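Local atomic coordinates of similar to hydroxylamine oxidoreductase (Kuenenia stuttgartiensis, PDB entry 6H5L), a protein that probably acts as a multi-heme oxidoreductase, carrying heme c groups that relay electrons within a large reductase complex of an anammox bacterium. Residues S336-N339 with V340-S344; R343-W346 with L347-C350; L366-F369 with M370-A373; G471-G474 with T475-Q479. One frame throughout, in Å; residues are numbered along the deposited sequence.

Interaction 1: residues S336-N339 with V340-S344; sequences SEEN and VAKRS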
# COMPACT_ATOMS: atom_id res chain seq x y z
N SER A 336 -14.81 -58.74 3.95
CA SER A 336 -15.93 -58.75 4.88
C SER A 336 -16.81 -57.53 4.65
O SER A 336 -16.41 -56.55 4.02
CB SER A 336 -15.42 -58.77 6.32
OG SER A 336 -14.79 -57.55 6.66
N GLU A 337 -18.04 -57.60 5.17
CA GLU A 337 -18.95 -56.46 5.08
C GLU A 337 -18.34 -55.22 5.73
O GLU A 337 -18.52 -54.10 5.24
CB GLU A 337 -20.28 -56.80 5.74
CG GLU A 337 -21.25 -57.56 4.85
CD GLU A 337 -22.60 -57.75 5.51
OE1 GLU A 337 -22.65 -57.84 6.76
OE2 GLU A 337 -23.62 -57.80 4.79
N GLU A 338 -17.60 -55.41 6.82
CA GLU A 338 -17.00 -54.27 7.52
C GLU A 338 -15.89 -53.63 6.70
O GLU A 338 -15.79 -52.40 6.64
CB GLU A 338 -16.48 -54.73 8.88
CG GLU A 338 -16.01 -53.60 9.79
CD GLU A 338 -15.29 -54.11 11.02
OE1 GLU A 338 -14.67 -55.19 10.94
OE2 GLU A 338 -15.35 -53.44 12.07
N ASN A 339 -15.05 -54.45 6.07
CA ASN A 339 -13.91 -53.91 5.33
C ASN A 339 -14.30 -53.40 3.95
O ASN A 339 -13.65 -52.48 3.43
CB ASN A 339 -12.80 -54.96 5.21
CG ASN A 339 -12.05 -55.17 6.52
OD1 ASN A 339 -11.98 -54.27 7.35
ND2 ASN A 339 -11.49 -56.36 6.69
N VAL A 340 -15.34 -53.97 3.34
CA VAL A 340 -15.86 -53.40 2.10
C VAL A 340 -16.42 -52.01 2.36
O VAL A 340 -16.23 -51.09 1.55
CB VAL A 340 -16.90 -54.34 1.47
CG1 VAL A 340 -17.62 -53.65 0.33
CG2 VAL A 340 -16.24 -55.62 0.98
N ALA A 341 -17.10 -51.82 3.49
CA ALA A 341 -17.59 -50.50 3.85
C ALA A 341 -16.43 -49.55 4.13
O ALA A 341 -16.47 -48.37 3.74
CB ALA A 341 -18.52 -50.58 5.06
N LYS A 342 -15.39 -50.03 4.83
CA LYS A 342 -14.20 -49.22 5.05
C LYS A 342 -13.57 -48.80 3.72
O LYS A 342 -13.15 -47.65 3.56
CB LYS A 342 -13.19 -49.98 5.90
CG LYS A 342 -13.56 -50.12 7.37
CD LYS A 342 -12.46 -50.85 8.12
CE LYS A 342 -12.82 -51.08 9.57
NZ LYS A 342 -11.78 -51.89 10.27
N ARG A 343 -13.48 -49.73 2.77
CA ARG A 343 -12.94 -49.41 1.46
C ARG A 343 -13.79 -48.36 0.76
O ARG A 343 -13.27 -47.47 0.07
CB ARG A 343 -12.83 -50.68 0.61
CG ARG A 343 -12.46 -50.46 -0.85
CD ARG A 343 -11.15 -49.71 -1.00
NE ARG A 343 -10.07 -50.33 -0.23
CZ ARG A 343 -9.37 -51.38 -0.63
NH1 ARG A 343 -9.62 -51.94 -1.80
NH2 ARG A 343 -8.41 -51.87 0.14
N SER A 344 -15.12 -48.42 0.94
CA SER A 344 -15.99 -47.42 0.35
C SER A 344 -15.77 -46.05 0.97
O SER A 344 -15.87 -45.03 0.27
CB SER A 344 -17.46 -47.83 0.50
OG SER A 344 -17.87 -47.74 1.86
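Val340 takes up its place in the helix by giving its backbone N to Ser336 O, 2.9 Å away, the first of four main-chain bonds that carry the turn forward. Ala341, Lys342 and Arg343 follow in step on Glu337, Glu338 and Asn339, and the last of these, from Arg343 N to Asn339 O, measures 2.8 Å. A capping bond supplements them: the N-H of Asn339, which has no helical carbonyl before it, is met by Ser336 OG at 3.2 Å. Asp333 O accepts both from Ser336 OG and from Asn339 ND2, tying the preceding loop to this first turn.

Among the charged and polar side chains the contacts are looser. Lys342 is extended and runs alongside both Glu338 and Asn339, all pointing the same way. Its CG starts anti to the carbonyl carbon (chi1 -73°), which lays the chain back along the first turn, and its CD passes Asn339 OD1 at 3.5 Å. Glu338 OE2 stays 4.3 Å from Lys342 NZ, too far for a salt bridge, and the ammonium group instead bonds to Gly300 O.

Apolar packing is slight: the aliphatic parts of the two charged side chains, Glu338 and Lys342, run side by side and approach at 4.1 Å between CG and CE.

The negative charges of Glu337 and Glu338 in the first turn probably interact favourably with the helix dipole. Serine at the N-cap, its side-chain oxygen accepting from the backbone three residues on, is a classic start to an alpha-helix, here helix 337-350.

Interaction 2: residues R343-W346 with L347-C350; sequences RSYW and LEVC. With HEC (heme c), chain J.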
# COMPACT_ATOMS: atom_id res chain seq x y z
N ARG A 343 -13.48 -49.73 2.77
CA ARG A 343 -12.94 -49.41 1.46
C ARG A 343 -13.79 -48.36 0.76
O ARG A 343 -13.27 -47.47 0.07
CB ARG A 343 -12.83 -50.68 0.61
CG ARG A 343 -12.46 -50.46 -0.85
CD ARG A 343 -11.15 -49.71 -1.00
NE ARG A 343 -10.07 -50.33 -0.23
CZ ARG A 343 -9.37 -51.38 -0.63
NH1 ARG A 343 -9.62 -51.94 -1.80
NH2 ARG A 343 -8.41 -51.87 0.14
N SER A 344 -15.12 -48.42 0.94
CA SER A 344 -15.99 -47.42 0.35
C SER A 344 -15.77 -46.05 0.97
O SER A 344 -15.87 -45.03 0.27
CB SER A 344 -17.46 -47.83 0.50
OG SER A 344 -17.87 -47.74 1.86
N TYR A 345 -15.46 -45.99 2.27
CA TYR A 345 -15.13 -44.72 2.89
C TYR A 345 -13.86 -44.13 2.30
O TYR A 345 -13.76 -42.92 2.09
CB TYR A 345 -15.00 -44.88 4.41
CG TYR A 345 -16.19 -45.52 5.09
CD1 TYR A 345 -17.46 -45.44 4.55
CD2 TYR A 345 -16.03 -46.21 6.29
CE1 TYR A 345 -18.54 -46.03 5.17
CE2 TYR A 345 -17.10 -46.80 6.92
CZ TYR A 345 -18.36 -46.71 6.36
OH TYR A 345 -19.43 -47.29 6.99
N TRP A 346 -12.86 -44.99 2.04
CA TRP A 346 -11.66 -44.53 1.35
C TRP A 346 -12.00 -43.97 -0.03
O TRP A 346 -11.47 -42.93 -0.43
CB TRP A 346 -10.66 -45.68 1.21
CG TRP A 346 -9.93 -46.03 2.47
CD1 TRP A 346 -10.11 -47.14 3.24
CD2 TRP A 346 -8.88 -45.27 3.09
NE1 TRP A 346 -9.25 -47.11 4.31
CE2 TRP A 346 -8.49 -45.98 4.24
CE3 TRP A 346 -8.25 -44.06 2.79
CZ2 TRP A 346 -7.49 -45.52 5.09
CZ3 TRP A 346 -7.26 -43.60 3.64
CH2 TRP A 346 -6.89 -44.33 4.78
N LEU A 347 -12.88 -44.66 -0.76
CA LEU A 347 -13.24 -44.21 -2.10
C LEU A 347 -13.96 -42.87 -2.08
O LEU A 347 -13.88 -42.11 -3.05
CB LEU A 347 -14.10 -45.27 -2.79
CG LEU A 347 -13.36 -46.57 -3.13
CD1 LEU A 347 -14.30 -47.60 -3.75
CD2 LEU A 347 -12.19 -46.28 -4.06
N GLU A 348 -14.65 -42.55 -0.98
CA GLU A 348 -15.26 -41.23 -0.85
C GLU A 348 -14.19 -40.14 -0.78
O GLU A 348 -14.39 -39.04 -1.30
CB GLU A 348 -16.16 -41.18 0.38
CG GLU A 348 -17.30 -42.18 0.36
CD GLU A 348 -18.28 -41.97 1.50
OE1 GLU A 348 -19.49 -41.81 1.22
OE2 GLU A 348 -17.84 -41.94 2.66
N VAL A 349 -13.05 -40.44 -0.15
CA VAL A 349 -11.95 -39.48 -0.11
C VAL A 349 -11.35 -39.31 -1.50
O VAL A 349 -11.20 -38.19 -2.00
CB VAL A 349 -10.89 -39.92 0.91
CG1 VAL A 349 -9.61 -39.12 0.73
CG2 VAL A 349 -11.42 -39.76 2.32
N CYS A 350 -11.00 -40.42 -2.15
CA CYS A 350 -10.34 -40.35 -3.44
C CYS A 350 -11.25 -39.77 -4.52
O CYS A 350 -10.76 -39.12 -5.45
CB CYS A 350 -9.85 -41.74 -3.86
SG CYS A 350 -9.13 -42.75 -2.55
FE HEC J . -4.61 -38.69 -5.85
CHA HEC J . -2.04 -38.35 -8.07
CHB HEC J . -4.20 -42.14 -5.95
CHC HEC J . -7.00 -39.11 -3.41
CHD HEC J . -5.26 -35.33 -5.93
NA HEC J . -3.33 -40.00 -6.80
C1A HEC J . -2.38 -39.64 -7.74
C2A HEC J . -1.82 -40.85 -8.30
C3A HEC J . -2.42 -41.89 -7.72
C4A HEC J . -3.38 -41.38 -6.76
CMA HEC J . -2.14 -43.38 -8.01
CAA HEC J . -0.73 -40.95 -9.39
CBA HEC J . -1.30 -40.48 -10.72
CGA HEC J . -0.35 -40.80 -11.84
O1A HEC J . -0.67 -40.43 -13.00
O2A HEC J . 0.71 -41.41 -11.58
NB HEC J . -5.47 -40.32 -4.89
C1B HEC J . -5.10 -41.65 -5.03
C2B HEC J . -5.82 -42.43 -4.05
C3B HEC J . -6.60 -41.60 -3.35
C4B HEC J . -6.39 -40.25 -3.86
CMB HEC J . -5.69 -43.97 -3.90
CAB HEC J . -7.56 -41.95 -2.19
CBB HEC J . -6.79 -42.47 -0.96
NC HEC J . -5.90 -37.46 -4.87
C1C HEC J . -6.78 -37.83 -3.87
C2C HEC J . -7.37 -36.62 -3.33
C3C HEC J . -6.97 -35.59 -4.08
C4C HEC J . -5.98 -36.09 -5.02
CMC HEC J . -8.51 -36.61 -2.28
CAC HEC J . -7.40 -34.10 -3.92
CBC HEC J . -7.02 -33.50 -2.55
ND HEC J . -3.76 -37.08 -6.82
C1D HEC J . -4.25 -35.78 -6.76
C2D HEC J . -3.54 -34.97 -7.73
C3D HEC J . -2.54 -35.92 -8.40
C4D HEC J . -2.74 -37.20 -7.77
CMD HEC J . -3.75 -33.47 -8.03
CAD HEC J . -1.51 -35.60 -9.50
CBD HEC J . -1.97 -36.23 -10.82
CGD HEC J . -0.77 -36.70 -11.60
O1D HEC J . 0.07 -37.44 -11.02
O2D HEC J . -0.67 -36.36 -12.81
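Glu348 lies back along the turn that precedes it, beside Tyr345. Its CB passes Tyr345 O at 3.4 Å, and its CG, anti to the carbonyl carbon (chi1 -60°), comes to 3.2 Å from Ser344 O. Beyond CG the chain is extended, and CD is still near Ser344 O when the carboxylate opens. OE2 then comes to 4.0 Å from Tyr345 CD1, meeting that ring obliquely, with the carboxylate and ring planes 39° apart. The same oxygen accepts from Tyr286 OH and His289 N, while OE1 forms a salt bridge with Lys40 of the neighbouring cytochrome chain.

Other side chains take other flanks of the same helix. Leu347 CG sits 3.3 Å from Arg343 O, the carbonyl that also takes the N-H of Leu347. Cys350 closes the helix with a bond from its N to Trp346 O at 3.1 Å. Its SG is covalently joined to CAB of a heme c at 1.8 Å. The indole of Trp346 approaches the CBB carbon of that vinyl-derived group obliquely, CE3 to CBB being 4.3 Å, and its NE1 is bonded to Lys299 O.

The chemistry has two implications. A buried carboxylate surrounded by donors and a lysine is likely to stay ionised, and so to join this helix to the partner cytochrome. The thioether ties the porphyrin covalently to the helix end: Cys350 is the first cysteine of a CxxCH heme-attachment motif, completed by Cys353 and His354.

Interaction 3: residues L366-F369 with M370-A373; sequences LDQF and MFQA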
# COMPACT_ATOMS: atom_id res chain seq x y z
N LEU A 366 -3.61 -52.30 -4.65
CA LEU A 366 -3.02 -52.42 -3.32
C LEU A 366 -3.36 -53.76 -2.69
O LEU A 366 -2.50 -54.40 -2.07
CB LEU A 366 -3.50 -51.27 -2.43
CG LEU A 366 -3.23 -51.42 -0.93
CD1 LEU A 366 -1.74 -51.39 -0.63
CD2 LEU A 366 -3.96 -50.34 -0.14
N ASP A 367 -4.62 -54.20 -2.83
CA ASP A 367 -5.01 -55.50 -2.32
C ASP A 367 -4.25 -56.62 -3.01
O ASP A 367 -3.79 -57.57 -2.37
CB ASP A 367 -6.52 -55.70 -2.48
CG ASP A 367 -7.33 -54.66 -1.72
OD1 ASP A 367 -6.84 -54.16 -0.68
OD2 ASP A 367 -8.45 -54.34 -2.17
N GLN A 368 -4.10 -56.53 -4.34
CA GLN A 368 -3.40 -57.57 -5.08
C GLN A 368 -1.93 -57.63 -4.69
O GLN A 368 -1.35 -58.72 -4.58
CB GLN A 368 -3.55 -57.34 -6.58
CG GLN A 368 -4.95 -57.58 -7.10
CD GLN A 368 -5.47 -58.96 -6.77
OE1 GLN A 368 -6.61 -59.13 -6.34
NE2 GLN A 368 -4.62 -59.97 -6.96
N PHE A 369 -1.30 -56.47 -4.49
CA PHE A 369 0.09 -56.46 -4.04
C PHE A 369 0.23 -57.13 -2.68
O PHE A 369 1.19 -57.87 -2.44
CB PHE A 369 0.62 -55.02 -3.98
CG PHE A 369 2.00 -54.91 -3.39
CD1 PHE A 369 3.12 -55.04 -4.19
CD2 PHE A 369 2.17 -54.66 -2.03
CE1 PHE A 369 4.39 -54.93 -3.64
CE2 PHE A 369 3.43 -54.56 -1.49
CZ PHE A 369 4.54 -54.70 -2.29
N MET A 370 -0.73 -56.88 -1.78
CA MET A 370 -0.64 -57.46 -0.44
C MET A 370 -0.91 -58.96 -0.47
O MET A 370 -0.30 -59.72 0.31
CB MET A 370 -1.62 -56.76 0.49
CG MET A 370 -1.23 -55.33 0.79
SD MET A 370 0.44 -55.26 1.47
CE MET A 370 0.14 -55.78 3.15
N PHE A 371 -1.81 -59.42 -1.34
CA PHE A 371 -2.07 -60.85 -1.46
C PHE A 371 -0.83 -61.59 -1.93
O PHE A 371 -0.47 -62.64 -1.38
CB PHE A 371 -3.25 -61.09 -2.40
CG PHE A 371 -4.58 -60.76 -1.80
CD1 PHE A 371 -4.85 -61.05 -0.47
CD2 PHE A 371 -5.57 -60.16 -2.56
CE1 PHE A 371 -6.08 -60.74 0.08
CE2 PHE A 371 -6.80 -59.85 -2.01
CZ PHE A 371 -7.05 -60.14 -0.69
N GLN A 372 -0.15 -61.06 -2.96
CA GLN A 372 1.04 -61.73 -3.46
C GLN A 372 2.23 -61.55 -2.52
O GLN A 372 3.10 -62.42 -2.45
CB GLN A 372 1.38 -61.21 -4.87
CG GLN A 372 1.78 -59.74 -4.94
CD GLN A 372 3.26 -59.53 -4.74
OE1 GLN A 372 4.09 -60.27 -5.28
NE2 GLN A 372 3.62 -58.52 -3.96
N ALA A 373 2.27 -60.44 -1.78
CA ALA A 373 3.36 -60.23 -0.82
C ALA A 373 3.22 -61.16 0.37
O ALA A 373 4.20 -61.77 0.82
CB ALA A 373 3.40 -58.77 -0.38
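Phe369 O is gripped by two donors from the next turn. One is the routine helical bond from Ala373 N, 2.9 Å long; the other comes from the side-chain amide of Gln372, whose NE2 lies in the carbonyl plane on a lone pair, also at 2.9 Å. Gln372 achieves this by placing CG between its own backbone N and carbonyl carbon (chi1 65°) and bending again at chi2, which folds the amide back over the preceding turn. There NE2 also covers one face of the Phe369 ring, 3.5 Å above its plane and offset toward the rim, with the amide and ring turned 43° apart. The remaining oxygen, Gln372 OE1, accepts from Gln488 NE2. An alanine in place of Gln372 would probably leave Phe369 O with its helical donor alone, take the amide from that ring face and cost Gln488 NE2 this acceptor.

Around this polar centre the packing spreads along the helix. Met370 SD sits at the edge of the Phe369 ring, 5.2 Å from its centroid, a Met-aromatic contact. Further back, Met370 CG lies against Leu366 CD1 at 4.2 Å. On another flank Gln368 OE1 stands near the plane of the Phe371 ring at its rim, 4.1 Å from CD2.

Asp367, salt-bridged to Arg343, joins this stretch of helix 356-389 to helix 337-350. Leu366, Phe369 and Met370 face helix 455-476, Phe369 and Ala373 also touch helix 480-513, and Tyr194 of the second subunit packs on Gln368 and Phe369.

Interaction 4: residues G471-G474 with T475-Q479; sequences GYKG and TAHAQ. With HEC (heme c), chain I.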
# COMPACT_ATOMS: atom_id res chain seq x y z
N GLY A 471 7.09 -52.02 0.88
CA GLY A 471 6.32 -52.11 -0.35
C GLY A 471 4.84 -51.90 -0.13
O GLY A 471 4.15 -51.35 -1.00
N TYR A 472 4.33 -52.33 1.03
CA TYR A 472 2.93 -52.08 1.37
C TYR A 472 2.65 -50.59 1.47
O TYR A 472 1.72 -50.08 0.84
CB TYR A 472 2.59 -52.80 2.68
CG TYR A 472 1.37 -52.29 3.41
CD1 TYR A 472 0.16 -52.11 2.76
CD2 TYR A 472 1.43 -52.01 4.77
CE1 TYR A 472 -0.96 -51.65 3.43
CE2 TYR A 472 0.32 -51.56 5.45
CZ TYR A 472 -0.87 -51.38 4.78
OH TYR A 472 -1.97 -50.93 5.47
N LYS A 473 3.44 -49.87 2.27
CA LYS A 473 3.22 -48.44 2.43
C LYS A 473 3.50 -47.67 1.15
O LYS A 473 2.83 -46.67 0.87
CB LYS A 473 4.08 -47.91 3.58
CG LYS A 473 3.65 -48.43 4.94
CD LYS A 473 2.17 -48.20 5.18
CE LYS A 473 1.75 -48.63 6.57
NZ LYS A 473 2.43 -47.82 7.62
N GLY A 474 4.49 -48.11 0.36
CA GLY A 474 4.73 -47.48 -0.92
C GLY A 474 3.58 -47.67 -1.90
O GLY A 474 3.22 -46.75 -2.64
N THR A 475 2.98 -48.86 -1.90
CA THR A 475 1.84 -49.11 -2.77
C THR A 475 0.61 -48.35 -2.30
O THR A 475 -0.13 -47.79 -3.12
CB THR A 475 1.54 -50.62 -2.84
OG1 THR A 475 2.70 -51.31 -3.31
CG2 THR A 475 0.38 -50.90 -3.77
N ALA A 476 0.38 -48.30 -0.98
CA ALA A 476 -0.81 -47.64 -0.47
C ALA A 476 -0.72 -46.13 -0.58
O ALA A 476 -1.75 -45.46 -0.74
CB ALA A 476 -1.05 -48.05 0.99
N HIS A 477 0.48 -45.57 -0.50
CA HIS A 477 0.67 -44.12 -0.55
C HIS A 477 1.12 -43.63 -1.93
O HIS A 477 1.54 -42.47 -2.05
CB HIS A 477 1.67 -43.69 0.52
CG HIS A 477 1.13 -43.78 1.91
ND1 HIS A 477 1.93 -44.03 3.01
CD2 HIS A 477 -0.13 -43.64 2.39
CE1 HIS A 477 1.19 -44.05 4.10
NE2 HIS A 477 -0.06 -43.82 3.75
N ALA A 478 1.06 -44.48 -2.95
CA ALA A 478 1.31 -44.10 -4.34
C ALA A 478 2.74 -43.60 -4.54
O ALA A 478 2.98 -42.55 -5.15
CB ALA A 478 0.29 -43.06 -4.82
N GLN A 479 3.70 -44.36 -4.02
CA GLN A 479 5.12 -44.11 -4.25
C GLN A 479 5.70 -45.35 -4.91
O GLN A 479 5.90 -46.38 -4.25
CB GLN A 479 5.84 -43.77 -2.95
CG GLN A 479 6.90 -42.68 -3.09
CD GLN A 479 7.93 -43.01 -4.16
OE1 GLN A 479 8.46 -44.12 -4.21
NE2 GLN A 479 8.20 -42.04 -5.03
FE HEC I . -1.72 -43.44 4.81
CHA HEC I . -2.25 -46.76 5.10
CHB HEC I . 0.21 -43.46 7.67
CHC HEC I . -0.93 -40.12 4.35
CHD HEC I . -4.14 -43.16 2.35
NA HEC I . -1.04 -44.86 6.09
C1A HEC I . -1.55 -46.14 6.11
C2A HEC I . -1.22 -46.71 7.40
C3A HEC I . -0.55 -45.81 8.11
C4A HEC I . -0.42 -44.62 7.30
CMA HEC I . 0.00 -45.99 9.54
CAA HEC I . -1.60 -48.13 7.87
CBA HEC I . -2.98 -48.08 8.51
CGA HEC I . -4.00 -48.47 7.48
O1A HEC I . -4.85 -47.61 7.12
O2A HEC I . -3.97 -49.64 7.01
NB HEC I . -0.61 -42.03 5.85
C1B HEC I . 0.19 -42.29 6.95
C2B HEC I . 1.02 -41.13 7.18
C3B HEC I . 0.70 -40.20 6.28
C4B HEC I . -0.33 -40.76 5.42
CMB HEC I . 2.04 -40.98 8.33
CAB HEC I . 1.32 -38.80 6.15
CBB HEC I . 2.82 -38.86 5.78
NC HEC I . -2.45 -41.91 3.62
C1C HEC I . -1.91 -40.64 3.53
C2C HEC I . -2.42 -40.02 2.33
C3C HEC I . -3.42 -40.79 1.88
C4C HEC I . -3.38 -42.04 2.61
CMC HEC I . -2.24 -38.52 1.98
CAC HEC I . -4.34 -40.48 0.67
CBC HEC I . -3.54 -40.53 -0.64
ND HEC I . -3.02 -44.75 3.87
C1D HEC I . -3.90 -44.43 2.85
C2D HEC I . -4.53 -45.64 2.38
C3D HEC I . -3.94 -46.77 3.24
C4D HEC I . -3.01 -46.12 4.14
CMD HEC I . -5.58 -45.78 1.26
CAD HEC I . -4.28 -48.27 3.16
CBD HEC I . -5.59 -48.49 3.92
CGD HEC I . -5.94 -49.95 3.94
O1D HEC I . -6.48 -50.45 2.93
O2D HEC I . -5.69 -50.61 4.98
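His477, whose imidazole lies obliquely beside Lys473 O, directs its ring edge at a heme c: NE2 binds the iron at 2.0 Å, and porphyrin C4A sits at that edge in the ring plane. With His284 as the other axial ligand, this is bis-histidine ligation. His477 ND1 is bonded to Ser243 OG, which, with the iron bond, probably sets the rotation of the imidazole. Tyr472 brings its own edge to the same heme, OH standing 2.8 Å from propionate atom O2A, while Ala476 CB meets the phenol ring obliquely; the hydroxyl is hydrogen-bonded to Arg303 O. Lys473, bent at chi2 and chi4, curls its CE over the porphyrin, 3.6 Å from C2A, and its NZ makes a salt bridge with Asp240.

On the side turned from the heme, Gly471 O takes two bonds from Thr475, N and OG1 approaching from opposite faces of its carbonyl plane. OG1 is 2.7 Å away because it stands anti to the carbonyl carbon (chi1 -58°), pointing back toward the preceding turn; it also bonds to Ser483 OG. Replacing Thr475 by a valine would probably leave Ser483 without this mate and Gly471 O with its backbone donor alone.

The helix ends at Ala476, His477 being the first to leave helical angles. Ala478 takes left-handed backbone angles (phi 62°) in a Schellman-like turn, and Gln479 N reaches back five residues to Gly474 O at 2.8 Å, in the carbonyl plane.

From the N terminus, interaction 1 opens helix 337-350 and interaction 2 carries it to its heme-bearing end; the two overlap at Arg343 and Ser344. None of the four contacts closes a long loop, and none is nested in another or crosses it, since each lies within one continuous stretch. The chain then turns into helix 356-389, where interaction 3 follows, tied back to the first two by the salt bridge between Arg343 and Asp367. Interaction 4 comes a hundred residues later at the end of helix 455-476, yet Phe369 and Met370 pack directly on Gly471, Tyr472 and Thr475. Interactions 3 and 4 also both touch the second subunit.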